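Local coordinates for protein IclR family transcriptional regulator (PDB 5WHM) that probably represses transcription as an IclR-type regulator, joining a helix-turn-helix DNA-binding domain to a C-terminal domain of the GAF-like class, at residues K116-M121 with V134-G139. Residues are numbered along the deposited sequence; the frame is centred on the assembly and turned at random.
Sequences KAAVAM and VVQGEG
The flat group of this contact is the carboxamide of Gln136, and the methyl of Ala118 stands off one face of it, beyond the oxygen end and well out of its plane: OE1 is 3.8 Å from CB of Ala118, while NE2 bonds to the carbonyl of Thr142. A bend at chi2 (-129°) swings OE1 toward that methyl. Next to it on the same face of the sheet, the two methyls of Val134 part company. CG1, anti to the backbone N, lies 4.4 Å from CB of Ala118, whereas CG2 reaches to 4.1 Å from CB of Ala120. Beneath runs the backbone ladder of the beta hairpin 118-125/128-135, at its open end, in the six-stranded antiparallel sheet of the IclR C-terminal domain. Val119 and Val135 form the hydrogen-bonded pair: Val119 N to Val135 O and Val135 N to Val119 O are both 2.8 Å and nearly straight, at 168° and 167°. Each acceptor also receives a CA-H, with Ala118 CA 3.4 Å from Val135 O and Val134 CA on Val119 O. The side chains of this pair point to the other face, where they meet helix 101-115: Val119, buried, packs on Met108, Leu111 and Ala112, while Val135 touches Gln109. Beyond Val135 the pairing lapses: the N of Gly137, 3.8 Å from Ala117 O, is buried without a hydrogen-bond partner in the model.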
ATOM      1  N   LYS C 116     -20.330  12.260  14.701  1.00 50.02           N
ATOM      2  CA  LYS C 116     -20.186  10.904  15.240  1.00 51.55           C
ATOM      3  C   LYS C 116     -20.162   9.867  14.120  1.00 49.39           C
ATOM      4  O   LYS C 116     -20.781   8.806  14.198  1.00 50.87           O
ATOM      5  CB  LYS C 116     -21.283  10.602  16.272  1.00 59.19           C
ATOM      6  CG  LYS C 116     -21.380  11.662  17.369  1.00 61.06           C
ATOM      7  CD  LYS C 116     -22.217  11.190  18.546  1.00 69.56           C
ATOM      8  CE  LYS C 116     -22.194  12.204  19.685  1.00 77.66           C
ATOM      9  NZ  LYS C 116     -20.796  12.545  20.087  1.00 79.48           N
ATOM     10  N   ALA C 117     -19.411  10.176  13.067  1.00 46.18           N
ATOM     11  CA  ALA C 117     -19.389   9.322  11.894  1.00 44.20           C
ATOM     12  C   ALA C 117     -18.030   9.447  11.202  1.00 41.52           C
ATOM     13  O   ALA C 117     -17.298  10.417  11.401  1.00 54.38           O
ATOM     14  CB  ALA C 117     -20.519   9.688  10.932  1.00 43.51           C
ATOM     15  N   ALA C 118     -17.722   8.478  10.349  1.00 40.18           N
ATOM     16  CA  ALA C 118     -16.433   8.463   9.658  1.00 37.96           C
ATOM     17  C   ALA C 118     -16.364   9.500   8.528  1.00 48.64           C
ATOM     18  O   ALA C 118     -17.306   9.658   7.741  1.00 35.41           O
ATOM     19  CB  ALA C 118     -16.160   7.067   9.104  1.00 44.66           C
ATOM     20  N   VAL C 119     -15.237  10.206   8.450  1.00 34.69           N
ATOM     21  CA  VAL C 119     -14.946  11.158   7.379  1.00 32.96           C
ATOM     22  C   VAL C 119     -13.720  10.633   6.634  1.00 31.49           C
ATOM     23  O   VAL C 119     -12.731  10.240   7.272  1.00 31.88           O
ATOM     24  CB  VAL C 119     -14.707  12.577   7.928  1.00 33.50           C
ATOM     25  CG1 VAL C 119     -14.332  13.564   6.844  1.00 32.15           C
ATOM     26  CG2 VAL C 119     -16.000  13.075   8.696  1.00 35.29           C
ATOM     27  N   ALA C 120     -13.800  10.593   5.299  1.00 30.15           N
ATOM     28  CA  ALA C 120     -12.741   9.988   4.492  1.00 29.04           C
ATOM     29  C   ALA C 120     -12.350  10.927   3.360  1.00 28.02           C
ATOM     30  O   ALA C 120     -13.111  11.827   2.963  1.00 28.34           O
ATOM     31  CB  ALA C 120     -13.154   8.609   3.921  1.00 29.01           C
HETATM   32  N   MSE C 121     -11.143  10.696   2.849  1.00 27.37           N
HETATM   33  CA  MSE C 121     -10.632  11.357   1.672  1.00 33.28           C
HETATM   34  C   MSE C 121     -10.257  10.271   0.629  1.00 26.25           C
HETATM   35  O   MSE C 121      -9.601   9.301   0.981  1.00 26.26           O
HETATM   36  CB  MSE C 121      -9.424  12.221   2.016  1.00 29.88           C
HETATM   37  CG  MSE C 121      -8.810  12.926   0.826  1.00 31.18           C
HETATM   38 SE   MSE C 121      -7.239  13.982   1.351  0.77 38.13          SE
HETATM   39  CE  MSE C 121      -5.991  12.567   1.959  1.00 33.12           C
ATOM     40  N   VAL C 134      -8.874   8.152   6.399  1.00 30.48           N
ATOM     41  CA  VAL C 134     -10.150   7.934   7.073  1.00 31.49           C
ATOM     42  C   VAL C 134      -9.959   8.350   8.519  1.00 33.33           C
ATOM     43  O   VAL C 134      -8.987   7.940   9.164  1.00 34.38           O
ATOM     44  CB  VAL C 134     -10.631   6.465   7.053  1.00 41.64           C
ATOM     45  CG1 VAL C 134     -12.047   6.366   7.660  1.00 39.08           C
ATOM     46  CG2 VAL C 134     -10.596   5.879   5.689  1.00 42.01           C
ATOM     47  N   VAL C 135     -10.899   9.119   9.040  1.00 34.05           N
ATOM     48  CA  VAL C 135     -10.890   9.547  10.429  1.00 36.23           C
ATOM     49  C   VAL C 135     -12.253   9.221  11.010  1.00 45.68           C
ATOM     50  O   VAL C 135     -13.278   9.478  10.372  1.00 38.57           O
ATOM     51  CB  VAL C 135     -10.579  11.050  10.536  1.00 49.33           C
ATOM     52  CG1 VAL C 135     -11.044  11.602  11.842  1.00 51.54           C
ATOM     53  CG2 VAL C 135      -9.079  11.276  10.359  1.00 44.32           C
ATOM     54  N   GLN C 136     -12.267   8.637  12.201  1.00 45.14           N
ATOM     55  CA  GLN C 136     -13.505   8.315  12.888  1.00 54.22           C
ATOM     56  C   GLN C 136     -13.733   9.273  14.045  1.00 59.46           C
ATOM     57  O   GLN C 136     -12.783   9.689  14.725  1.00 60.79           O
ATOM     58  CB  GLN C 136     -13.479   6.886  13.396  1.00 62.84           C
ATOM     59  CG  GLN C 136     -13.374   5.929  12.267  1.00 70.19           C
ATOM     60  CD  GLN C 136     -14.419   4.844  12.322  1.00 78.77           C
ATOM     61  OE1 GLN C 136     -14.772   4.258  11.293  1.00 83.35           O
ATOM     62  NE2 GLN C 136     -14.909   4.552  13.525  1.00 80.01           N
ATOM     63  N   GLY C 137     -14.996   9.608  14.272  1.00 64.39           N
ATOM     64  CA  GLY C 137     -15.321  10.449  15.402  1.00 69.30           C
ATOM     65  C   GLY C 137     -14.800   9.856  16.692  1.00 74.71           C
ATOM     66  O   GLY C 137     -14.742   8.631  16.833  1.00 74.00           O
ATOM     67  N   GLU C 138     -14.368  10.706  17.621  1.00 84.04           N
ATOM     68  CA  GLU C 138     -14.097  10.248  18.977  1.00 92.07           C
ATOM     69  C   GLU C 138     -15.315   9.500  19.507  1.00 95.59           C
ATOM     70  O   GLU C 138     -16.445   9.987  19.411  1.00 94.28           O
ATOM     71  CB  GLU C 138     -13.761  11.445  19.870  1.00 97.64           C
ATOM     72  CG  GLU C 138     -13.170  11.088  21.226  1.00105.26           C
ATOM     73  CD  GLU C 138     -12.712  12.313  21.997  1.00109.80           C
ATOM     74  OE1 GLU C 138     -13.232  13.420  21.721  1.00109.92           O
ATOM     75  OE2 GLU C 138     -11.829  12.169  22.875  1.00112.93           O
ATOM     76  N   GLY C 139     -15.092   8.290  20.019  1.00 99.95           N
ATOM     77  CA  GLY C 139     -16.204   7.469  20.478  1.00104.21           C
ATOM     78  C   GLY C 139     -17.126   6.989  19.377  1.00101.93           C
ATOM     79  O   GLY C 139     -18.334   6.842  19.604  1.00104.30           O
TER